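Glucosidase (Croceicoccus marinus, PDB 5Z3K) probably hydrolyses O-glycosidic bonds as a beta-glucosidase of glycoside hydrolase family 39. Local coordinates at residues 169-173 and 204-208; 368-374 and 476-482; 440-444 and 464-470. All coordinates share one frame; numbering follows the deposited sequence.

Contact 1 of 3, residues 169-173 and 204-208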
loop_
_atom_site.group_PDB
_atom_site.type_symbol
_atom_site.label_atom_id
_atom_site.label_comp_id
_atom_site.label_asym_id
_atom_site.label_seq_id
_atom_site.Cartn_x
_atom_site.Cartn_y
_atom_site.Cartn_z
ATOM N N PRO A 169 -7.528 10.627 -23.916
ATOM C CA PRO A 169 -7.037 9.257 -23.697
ATOM C C PRO A 169 -5.943 8.854 -24.664
ATOM O O PRO A 169 -4.939 8.270 -24.230
ATOM C CB PRO A 169 -8.303 8.403 -23.858
ATOM C CG PRO A 169 -9.404 9.326 -23.391
ATOM C CD PRO A 169 -9.002 10.696 -23.881
ATOM N N ASP A 170 -6.097 9.156 -25.964
ATOM C CA ASP A 170 -5.038 8.852 -26.925
ATOM C C ASP A 170 -3.707 9.455 -26.498
ATOM O O ASP A 170 -2.656 8.819 -26.642
ATOM C CB ASP A 170 -5.414 9.361 -28.319
ATOM C CG ASP A 170 -6.447 8.487 -29.004
ATOM O OD1 ASP A 170 -6.468 7.257 -28.758
ATOM O OD2 ASP A 170 -7.239 9.039 -29.800
ATOM N N GLN A 171 -3.728 10.690 -25.995
ATOM C CA GLN A 171 -2.493 11.310 -25.531
ATOM C C GLN A 171 -1.935 10.559 -24.331
ATOM O O GLN A 171 -0.721 10.354 -24.227
ATOM C CB GLN A 171 -2.736 12.779 -25.187
ATOM C CG GLN A 171 -3.039 13.653 -26.406
ATOM C CD GLN A 171 -3.336 15.094 -26.038
ATOM O OE1 GLN A 171 -4.197 15.375 -25.204
ATOM N NE2 GLN A 171 -2.612 16.019 -26.658
ATOM N N PHE A 172 -2.815 10.128 -23.425
ATOM C CA PHE A 172 -2.377 9.320 -22.288
ATOM C C PHE A 172 -1.782 7.997 -22.753
ATOM O O PHE A 172 -0.731 7.576 -22.257
ATOM C CB PHE A 172 -3.547 9.088 -21.326
ATOM C CG PHE A 172 -3.158 8.384 -20.051
ATOM C CD1 PHE A 172 -3.047 6.998 -20.011
ATOM C CD2 PHE A 172 -2.913 9.105 -18.892
ATOM C CE1 PHE A 172 -2.680 6.342 -18.840
ATOM C CE2 PHE A 172 -2.554 8.453 -17.712
ATOM C CZ PHE A 172 -2.431 7.074 -17.692
ATOM N N TYR A 173 -2.434 7.328 -23.713
ATOM C CA TYR A 173 -1.929 6.037 -24.183
ATOM C C TYR A 173 -0.556 6.178 -24.832
ATOM O O TYR A 173 0.332 5.345 -24.617
ATOM C CB TYR A 173 -2.898 5.400 -25.188
ATOM C CG TYR A 173 -4.347 5.273 -24.763
ATOM C CD1 TYR A 173 -4.713 5.190 -23.423
ATOM C CD2 TYR A 173 -5.356 5.220 -25.721
ATOM C CE1 TYR A 173 -6.058 5.064 -23.050
ATOM C CE2 TYR A 173 -6.692 5.107 -25.362
ATOM C CZ TYR A 173 -7.044 5.028 -24.035
ATOM O OH TYR A 173 -8.382 4.907 -23.701
ATOM N N GLY A 204 -14.668 2.701 -18.796
ATOM C CA GLY A 204 -14.172 3.964 -19.290
ATOM C C GLY A 204 -12.901 3.867 -20.103
ATOM O O GLY A 204 -12.304 2.795 -20.261
ATOM N N PRO A 205 -12.463 5.010 -20.636
ATOM C CA PRO A 205 -11.248 5.026 -21.464
ATOM C C PRO A 205 -9.974 4.669 -20.704
ATOM O O PRO A 205 -8.982 4.275 -21.331
ATOM C CB PRO A 205 -11.201 6.470 -21.983
ATOM C CG PRO A 205 -11.948 7.257 -20.972
ATOM C CD PRO A 205 -13.054 6.350 -20.486
ATOM N N PHE A 206 -9.958 4.779 -19.381
ATOM C CA PHE A 206 -8.763 4.417 -18.631
ATOM C C PHE A 206 -8.892 3.066 -17.947
ATOM O O PHE A 206 -7.989 2.665 -17.207
ATOM C CB PHE A 206 -8.416 5.533 -17.644
ATOM C CG PHE A 206 -8.166 6.839 -18.327
ATOM C CD1 PHE A 206 -7.015 7.023 -19.086
ATOM C CD2 PHE A 206 -9.110 7.856 -18.282
ATOM C CE1 PHE A 206 -6.788 8.209 -19.748
ATOM C CE2 PHE A 206 -8.889 9.053 -18.942
ATOM C CZ PHE A 206 -7.730 9.233 -19.679
ATOM N N ARG A 207 -9.980 2.339 -18.208
ATOM C CA ARG A 207 -10.046 0.931 -17.848
ATOM C C ARG A 207 -10.064 0.108 -19.133
ATOM O O ARG A 207 -9.009 -0.312 -19.614
ATOM C CB ARG A 207 -11.264 0.645 -16.967
ATOM C CG ARG A 207 -11.176 -0.683 -16.214
ATOM C CD ARG A 207 -12.358 -0.904 -15.272
ATOM N NE ARG A 207 -13.575 -1.260 -16.009
ATOM C CZ ARG A 207 -14.694 -1.704 -15.442
ATOM N NH1 ARG A 207 -14.760 -1.861 -14.129
ATOM N NH2 ARG A 207 -15.748 -2.001 -16.193
ATOM N N GLU A 208 -11.253 -0.102 -19.713
ATOM C CA GLU A 208 -11.355 -0.842 -20.972
ATOM C C GLU A 208 -10.516 -0.197 -22.076
ATOM O O GLU A 208 -9.794 -0.885 -22.807
ATOM C CB GLU A 208 -12.823 -0.933 -21.397
ATOM C CG GLU A 208 -13.624 -1.991 -20.651
ATOM C CD GLU A 208 -14.203 -1.501 -19.326
ATOM O OE1 GLU A 208 -13.760 -0.445 -18.812
ATOM O OE2 GLU A 208 -15.106 -2.191 -18.793
#

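Contact 2 of 3, residues 368-374 and 476-482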
loop_
_atom_site.group_PDB
_atom_site.type_symbol
_atom_site.label_atom_id
_atom_site.label_comp_id
_atom_site.label_asym_id
_atom_site.label_seq_id
_atom_site.Cartn_x
_atom_site.Cartn_y
_atom_site.Cartn_z
ATOM N N ASP A 368 12.752 -19.153 14.332
ATOM C CA ASP A 368 12.845 -18.831 15.756
ATOM C C ASP A 368 11.786 -17.839 16.232
ATOM O O ASP A 368 11.741 -17.532 17.429
ATOM C CB ASP A 368 14.235 -18.260 16.074
ATOM C CG ASP A 368 15.286 -19.343 16.258
ATOM O OD1 ASP A 368 14.903 -20.511 16.503
ATOM O OD2 ASP A 368 16.490 -19.018 16.159
ATOM N N THR A 369 10.945 -17.322 15.342
ATOM C CA THR A 369 9.963 -16.308 15.711
ATOM C C THR A 369 8.629 -16.650 15.064
ATOM O O THR A 369 8.557 -16.767 13.838
ATOM C CB THR A 369 10.418 -14.909 15.273
ATOM O OG1 THR A 369 11.662 -14.573 15.907
ATOM C CG2 THR A 369 9.364 -13.868 15.628
ATOM N N ILE A 370 7.584 -16.807 15.880
ATOM C CA ILE A 370 6.199 -16.946 15.409
ATOM C C ILE A 370 5.473 -15.630 15.664
ATOM O O ILE A 370 5.579 -15.070 16.762
ATOM C CB ILE A 370 5.472 -18.087 16.147
ATOM C CG1 ILE A 370 6.362 -19.336 16.309
ATOM C CG2 ILE A 370 4.087 -18.345 15.537
ATOM C CD1 ILE A 370 6.725 -20.015 15.042
ATOM N N ARG A 371 4.705 -15.146 14.677
ATOM C CA ARG A 371 3.905 -13.930 14.838
ATOM C C ARG A 371 2.438 -14.226 14.562
ATOM O O ARG A 371 2.105 -14.779 13.509
ATOM C CB ARG A 371 4.384 -12.816 13.909
ATOM C CG ARG A 371 5.753 -12.300 14.289
ATOM C CD ARG A 371 6.202 -11.084 13.472
ATOM N NE ARG A 371 7.479 -10.639 14.018
ATOM C CZ ARG A 371 8.570 -10.384 13.306
ATOM N NH1 ARG A 371 8.563 -10.492 11.980
ATOM N NH2 ARG A 371 9.674 -10.003 13.938
ATOM N N ILE A 372 1.566 -13.838 15.491
ATOM C CA ILE A 372 0.124 -14.044 15.346
ATOM C C ILE A 372 -0.553 -12.692 15.497
ATOM O O ILE A 372 -0.503 -12.076 16.572
ATOM C CB ILE A 372 -0.441 -15.056 16.356
ATOM C CG1 ILE A 372 0.233 -16.428 16.206
ATOM C CG2 ILE A 372 -1.950 -15.175 16.156
ATOM C CD1 ILE A 372 1.128 -16.811 17.405
ATOM N N LEU A 373 -1.169 -12.225 14.418
ATOM C CA LEU A 373 -1.782 -10.907 14.344
ATOM C C LEU A 373 -3.292 -11.066 14.410
ATOM O O LEU A 373 -3.851 -11.902 13.699
ATOM C CB LEU A 373 -1.382 -10.217 13.039
ATOM C CG LEU A 373 -1.995 -8.841 12.817
ATOM C CD1 LEU A 373 -1.335 -7.817 13.771
ATOM C CD2 LEU A 373 -1.807 -8.415 11.387
ATOM N N ILE A 374 -3.943 -10.279 15.264
ATOM C CA ILE A 374 -5.381 -10.353 15.478
ATOM C C ILE A 374 -5.953 -8.946 15.455
ATOM O O ILE A 374 -5.502 -8.081 16.213
ATOM C CB ILE A 374 -5.729 -11.020 16.824
ATOM C CG1 ILE A 374 -5.082 -12.400 16.948
ATOM C CG2 ILE A 374 -7.250 -11.068 17.010
ATOM C CD1 ILE A 374 -5.069 -12.920 18.385
ATOM N N GLU A 476 -3.873 -6.794 18.088
ATOM C CA GLU A 476 -2.885 -7.437 18.943
ATOM C C GLU A 476 -1.922 -8.362 18.203
ATOM O O GLU A 476 -2.333 -9.177 17.377
ATOM C CB GLU A 476 -3.580 -8.208 20.069
ATOM C CG GLU A 476 -2.642 -8.677 21.170
ATOM C CD GLU A 476 -3.273 -8.590 22.546
ATOM O OE1 GLU A 476 -3.750 -9.630 23.049
ATOM O OE2 GLU A 476 -3.290 -7.485 23.126
ATOM N N LEU A 477 -0.638 -8.225 18.511
ATOM C CA LEU A 477 0.396 -9.079 17.940
ATOM C C LEU A 477 0.948 -9.931 19.063
ATOM O O LEU A 477 1.412 -9.397 20.072
ATOM C CB LEU A 477 1.525 -8.271 17.293
ATOM C CG LEU A 477 2.693 -9.104 16.760
ATOM C CD1 LEU A 477 2.218 -9.977 15.607
ATOM C CD2 LEU A 477 3.835 -8.184 16.285
ATOM N N ILE A 478 0.874 -11.240 18.899
ATOM C CA ILE A 478 1.477 -12.183 19.824
ATOM C C ILE A 478 2.740 -12.690 19.166
ATOM O O ILE A 478 2.694 -13.216 18.048
ATOM C CB ILE A 478 0.529 -13.350 20.150
ATOM C CG1 ILE A 478 -0.804 -12.828 20.686
ATOM C CG2 ILE A 478 1.220 -14.343 21.097
ATOM C CD1 ILE A 478 -0.671 -11.887 21.876
ATOM N N GLU A 479 3.864 -12.550 19.856
ATOM C CA GLU A 479 5.152 -12.965 19.327
ATOM C C GLU A 479 5.720 -14.047 20.233
ATOM O O GLU A 479 5.900 -13.815 21.433
ATOM C CB GLU A 479 6.109 -11.774 19.244
ATOM C CG GLU A 479 7.277 -12.015 18.335
ATOM C CD GLU A 479 7.936 -10.716 17.927
ATOM O OE1 GLU A 479 7.520 -10.112 16.910
ATOM O OE2 GLU A 479 8.851 -10.294 18.660
ATOM N N ILE A 480 6.001 -15.217 19.666
ATOM C CA ILE A 480 6.603 -16.331 20.400
ATOM C C ILE A 480 7.990 -16.594 19.831
ATOM O O ILE A 480 8.146 -16.759 18.617
ATOM C CB ILE A 480 5.734 -17.598 20.324
ATOM C CG1 ILE A 480 4.307 -17.272 20.742
ATOM C CG2 ILE A 480 6.299 -18.688 21.229
ATOM C CD1 ILE A 480 3.341 -18.323 20.369
ATOM N N THR A 481 9.001 -16.622 20.701
ATOM C CA THR A 481 10.374 -16.789 20.249
ATOM C C THR A 481 11.077 -17.898 21.011
ATOM O O THR A 481 10.763 -18.181 22.171
ATOM C CB THR A 481 11.174 -15.504 20.403
ATOM O OG1 THR A 481 11.062 -15.048 21.763
ATOM C CG2 THR A 481 10.625 -14.451 19.462
ATOM N N ARG A 482 12.040 -18.523 20.340
ATOM C CA ARG A 482 12.914 -19.465 21.019
ATOM C C ARG A 482 13.843 -18.699 21.951
ATOM O O ARG A 482 14.375 -17.644 21.589
ATOM C CB ARG A 482 13.726 -20.275 20.008
ATOM C CG ARG A 482 14.629 -21.327 20.645
ATOM C CD ARG A 482 15.395 -22.107 19.598
ATOM N NE ARG A 482 16.201 -21.234 18.757
ATOM C CZ ARG A 482 17.419 -20.809 19.075
ATOM N NH1 ARG A 482 17.977 -21.182 20.221
ATOM N NH2 ARG A 482 18.078 -20.013 18.245
HETATM O O HOH W 1 11.031 -9.962 16.767
#

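Contact 3 of 3, residues 440-444 and 464-470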
loop_
_atom_site.group_PDB
_atom_site.type_symbol
_atom_site.label_atom_id
_atom_site.label_comp_id
_atom_site.label_asym_id
_atom_site.label_seq_id
_atom_site.Cartn_x
_atom_site.Cartn_y
_atom_site.Cartn_z
ATOM N N VAL A 440 7.005 -15.390 25.249
ATOM C CA VAL A 440 5.738 -14.898 24.711
ATOM C C VAL A 440 5.657 -13.404 24.993
ATOM O O VAL A 440 5.651 -12.989 26.160
ATOM C CB VAL A 440 4.534 -15.620 25.335
ATOM C CG1 VAL A 440 3.249 -15.194 24.648
ATOM C CG2 VAL A 440 4.731 -17.137 25.306
ATOM N N VAL A 441 5.584 -12.601 23.936
ATOM C CA VAL A 441 5.446 -11.154 24.052
ATOM C C VAL A 441 4.166 -10.725 23.344
ATOM O O VAL A 441 3.776 -11.306 22.325
ATOM C CB VAL A 441 6.675 -10.429 23.459
ATOM C CG1 VAL A 441 6.518 -8.937 23.577
ATOM C CG2 VAL A 441 7.944 -10.879 24.159
ATOM N N ARG A 442 3.509 -9.696 23.881
ATOM C CA ARG A 442 2.263 -9.196 23.315
ATOM C C ARG A 442 2.353 -7.688 23.107
ATOM O O ARG A 442 2.755 -6.964 24.023
ATOM C CB ARG A 442 1.091 -9.543 24.237
ATOM C CG ARG A 442 -0.178 -8.739 24.019
ATOM C CD ARG A 442 -1.319 -9.275 24.915
ATOM N NE ARG A 442 -1.298 -8.737 26.275
ATOM C CZ ARG A 442 -2.090 -7.759 26.717
ATOM N NH1 ARG A 442 -2.973 -7.186 25.904
ATOM N NH2 ARG A 442 -2.001 -7.354 27.978
ATOM N N TYR A 443 1.975 -7.225 21.903
ATOM C CA TYR A 443 1.907 -5.811 21.542
ATOM C C TYR A 443 0.470 -5.438 21.189
ATOM O O TYR A 443 -0.261 -6.235 20.594
ATOM C CB TYR A 443 2.812 -5.471 20.338
ATOM C CG TYR A 443 4.231 -5.962 20.456
ATOM C CD1 TYR A 443 4.558 -7.274 20.146
ATOM C CD2 TYR A 443 5.253 -5.106 20.852
ATOM C CE1 TYR A 443 5.861 -7.730 20.249
ATOM C CE2 TYR A 443 6.555 -5.554 20.958
ATOM C CZ TYR A 443 6.851 -6.864 20.653
ATOM O OH TYR A 443 8.136 -7.317 20.754
ATOM N N ARG A 444 0.080 -4.203 21.520
ATOM C CA ARG A 444 -1.314 -3.785 21.421
ATOM C C ARG A 444 -1.438 -2.403 20.798
ATOM O O ARG A 444 -0.727 -1.479 21.192
ATOM C CB ARG A 444 -1.960 -3.761 22.817
ATOM C CG ARG A 444 -3.322 -3.120 22.880
ATOM C CD ARG A 444 -4.368 -3.991 22.181
ATOM N NE ARG A 444 -4.529 -5.288 22.838
ATOM C CZ ARG A 444 -5.439 -5.546 23.774
ATOM N NH1 ARG A 444 -6.271 -4.594 24.178
ATOM N NH2 ARG A 444 -5.524 -6.764 24.302
ATOM N N VAL A 464 1.619 -23.426 23.713
ATOM C CA VAL A 464 1.385 -22.255 24.541
ATOM C C VAL A 464 -0.051 -21.802 24.319
ATOM O O VAL A 464 -0.567 -21.844 23.194
ATOM C CB VAL A 464 2.395 -21.127 24.227
ATOM C CG1 VAL A 464 2.515 -20.936 22.736
ATOM C CG2 VAL A 464 1.977 -19.828 24.898
ATOM N N THR A 465 -0.705 -21.401 25.402
ATOM C CA THR A 465 -2.036 -20.828 25.352
ATOM C C THR A 465 -1.948 -19.378 25.789
ATOM O O THR A 465 -1.336 -19.074 26.816
ATOM C CB THR A 465 -3.015 -21.592 26.245
ATOM O OG1 THR A 465 -3.130 -22.930 25.769
ATOM C CG2 THR A 465 -4.387 -20.945 26.205
ATOM N N VAL A 466 -2.545 -18.496 24.997
ATOM C CA VAL A 466 -2.565 -17.065 25.255
ATOM C C VAL A 466 -4.016 -16.621 25.255
ATOM O O VAL A 466 -4.766 -16.966 24.338
ATOM C CB VAL A 466 -1.770 -16.290 24.184
ATOM C CG1 VAL A 466 -2.027 -14.801 24.312
ATOM C CG2 VAL A 466 -0.281 -16.619 24.284
ATOM N N GLN A 467 -4.414 -15.845 26.257
ATOM C CA GLN A 467 -5.766 -15.304 26.242
ATOM C C GLN A 467 -5.734 -13.863 26.713
ATOM O O GLN A 467 -4.907 -13.488 27.547
ATOM C CB GLN A 467 -6.736 -16.124 27.115
ATOM C CG GLN A 467 -6.431 -16.068 28.609
ATOM C CD GLN A 467 -7.556 -16.651 29.460
ATOM O OE1 GLN A 467 -8.723 -16.639 29.064
ATOM N NE2 GLN A 467 -7.205 -17.172 30.633
ATOM N N ASN A 468 -6.646 -13.061 26.173
ATOM C CA ASN A 468 -6.688 -11.650 26.523
ATOM C C ASN A 468 -8.066 -11.102 26.230
ATOM O O ASN A 468 -8.791 -11.620 25.370
ATOM C CB ASN A 468 -5.639 -10.834 25.757
ATOM C CG ASN A 468 -4.263 -10.953 26.363
ATOM O OD1 ASN A 468 -3.380 -11.623 25.809
ATOM N ND2 ASN A 468 -4.075 -10.335 27.526
ATOM N N LYS A 469 -8.424 -10.043 26.952
ATOM C CA LYS A 469 -9.536 -9.215 26.520
ATOM C C LYS A 469 -9.056 -8.334 25.377
ATOM O O LYS A 469 -7.931 -7.826 25.404
ATOM C CB LYS A 469 -10.081 -8.367 27.669
ATOM C CG LYS A 469 -10.326 -9.145 28.964
ATOM C CD LYS A 469 -11.529 -10.044 28.850
ATOM C CE LYS A 469 -12.084 -10.414 30.231
ATOM N NZ LYS A 469 -11.585 -11.737 30.703
ATOM N N LEU A 470 -9.901 -8.189 24.361
ATOM C CA LEU A 470 -9.547 -7.423 23.161
ATOM C C LEU A 470 -10.867 -6.912 22.591
ATOM O O LEU A 470 -11.482 -7.571 21.751
ATOM C CB LEU A 470 -8.781 -8.272 22.152
ATOM C CG LEU A 470 -8.411 -7.570 20.836
ATOM C CD1 LEU A 470 -7.379 -6.469 21.059
ATOM C CD2 LEU A 470 -7.927 -8.570 19.782
HETATM O O HOH W 2 -7.459 -4.877 27.089
#

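Contact 1 of 3, residues 169-173 and 204-208
The carbonyl oxygen of Pro-205 takes a short hydrogen bond, 2.5 Å, from Tyr-173 OH. The bond ties the first turn of helix 169-186 to the turn before helix 208-216, both in the helical wall of the TIM barrel. Pro-205 lies in this type I turn, which runs from Gly-204 to Arg-207. The acceptor sits at the edge of the phenol ring, near its plane, and the hydroxyl meets the carbonyl 23° from its plane. With CG of Tyr-173 beside its own backbone N (chi1 -52°), the ring passes Pro-169 O with one face and carries the hydroxyl to the turn.

Beside this bond the two prolines touch, Pro-169 CG to Pro-205 CB at 3.7 Å. Pro-169 CG also meets Phe-206 CZ, 4.1 Å away. Phe-206 then turns its edge to the face of Phe-172 in a T-shaped pair. The ring centroids are 5.2 Å apart and the planes stand at 75°. The closest approach of this pair is from Phe-206 CE1 to Phe-172 CG, 3.6 Å. Phe-172 also makes edge-to-face pairs with Phe-154 and Phe-165, and Phe-210 of helix 208-216 packs on both Phe-172 and Tyr-173.

Glu-208 binds the turn that precedes it. Arg-207, the N-cap of helix 208-216, grips this carboxylate side-on with NE and NH2. Glu-208 OE1 accepts both Arg-207 NE (2.9 Å) and the backbone N of Gly-204 (3.3 Å), which reach it from opposite faces of the carboxylate.

Contact 2 of 3, residues 368-374 and 476-482
Ile-370 and Ile-480 form a hydrogen-bonded pair in an antiparallel ladder of the beta sandwich, built mostly from the C-terminal part of the chain. Their backbones exchange two bonds. Ile-372 with Ile-478 and Ile-374 with Glu-476 repeat the pattern, so the two strands stay in strict register. The isoleucine face is the tight part. Ile-372 reaches diagonally to Ile-480, CD1 to CD1 at 4.0 Å, and both press on Ile-428 of strand 423-429 in the opposing layer. Glu-476 also points to this face, where Arg-444 holds its carboxylate.

The other face is mixed. Leu-373 and Leu-477 are buried under helix 329-341, but Thr-369, Arg-371, Glu-479 and Thr-481 are partly exposed. Arg-371 and Glu-479 run side by side there. Arg-371 NE gives Glu-479 OE1 a nearly straight bond of 2.9 Å, 174° at the hydrogen, and a water links Arg-371 NH2 to Glu-479 OE2.

The solvent end of the ladder is closed by charge. Arg-482 bends at chi3 (58°) and grips Asp-368 side-on, NE to OD1 at 2.7 Å and NH2 to OD2 at 2.8 Å. An alanine in place of Asp-368 would probably leave this guanidinium without its carboxylate mate and freer to turn. Both nitrogens meet their oxygens from out of the carboxylate plane.

Contact 3 of 3, residues 440-444 and 464-470
Arg-442 and Asn-468 stack flat groups across the interior of the beta sandwich. The guanidinium and amide planes are 27° apart. Asn-468 ND2 lies over the centre of the guanidinium, 3.3 Å above its plane, while Asn-468 OD1 comes to Arg-442 CD at 3.2 Å. No hydrogen bond joins the two groups, and the contact is one of face against face. The bend of Arg-442 at chi3 (84°) turns the guanidinium flat to the amide.

Arg-444 is placed differently. Its chain bends at chi2 and chi3 and slides past Leu-470 in the opposite direction. Leu-470 CD1 sits over the centre of the guanidinium, 3.4 Å above the plane. At the rim of the same group, Arg-444 NH2 donates to Lys-469 O at 2.9 Å. The bond lies in the carbonyl plane, but the acceptor is tilted from the guanidinium plane. Water 2 accepts from Arg-444 NH1 at 3.2 Å and reaches Lys-469 O only weakly.

The two guanidinium groups come close, with Arg-444 at the edge of Arg-442. Both bind Glu-476 OE2 in salt bridges, and this shared buried carboxylate probably offsets their charge. Arg-442 has a second acid in Asp-455, and Arg-444 has one in Asp-446.

At the other end the contact is apolar. Val-440 and Val-464 meet tip to tip, CG2 to CG2 at 3.9 Å. Val-440 and Val-466 slide past each other, with CG1 of Val-440 3.8 Å from CG2 of Val-466.

The axes of segments 440-444 and 464-469 approach to 9.9 Å, 25° from parallel, so the strands face each other across the sandwich and are not paired. Segment 440-444 lies within strand 438-446, between 452-459 and 474-482. Strand 464-469 is an edge strand, beside 423-429.

In the fold
Contacts 2 and 3 belong to one body, the beta sandwich, and their centres are 9 Å apart. Strands 474-482 and 438-446 are sheet neighbours, and Glu-479 N lies 2.8 Å from Val-441 O in a probable hydrogen bond. Glu-476 belongs to the ladder of contact 2 and serves the arginines of contact 3. Contact 1 lies in the barrel, on the opposite side of the chain's centre. Its centre is 46 Å from that of contact 2 and 50 Å from that of contact 3. Segment 204-208 follows barrel strand 191-197, on the side where TIM-barrel enzymes generally carry their active site, but nothing places contact 1 at the site itself.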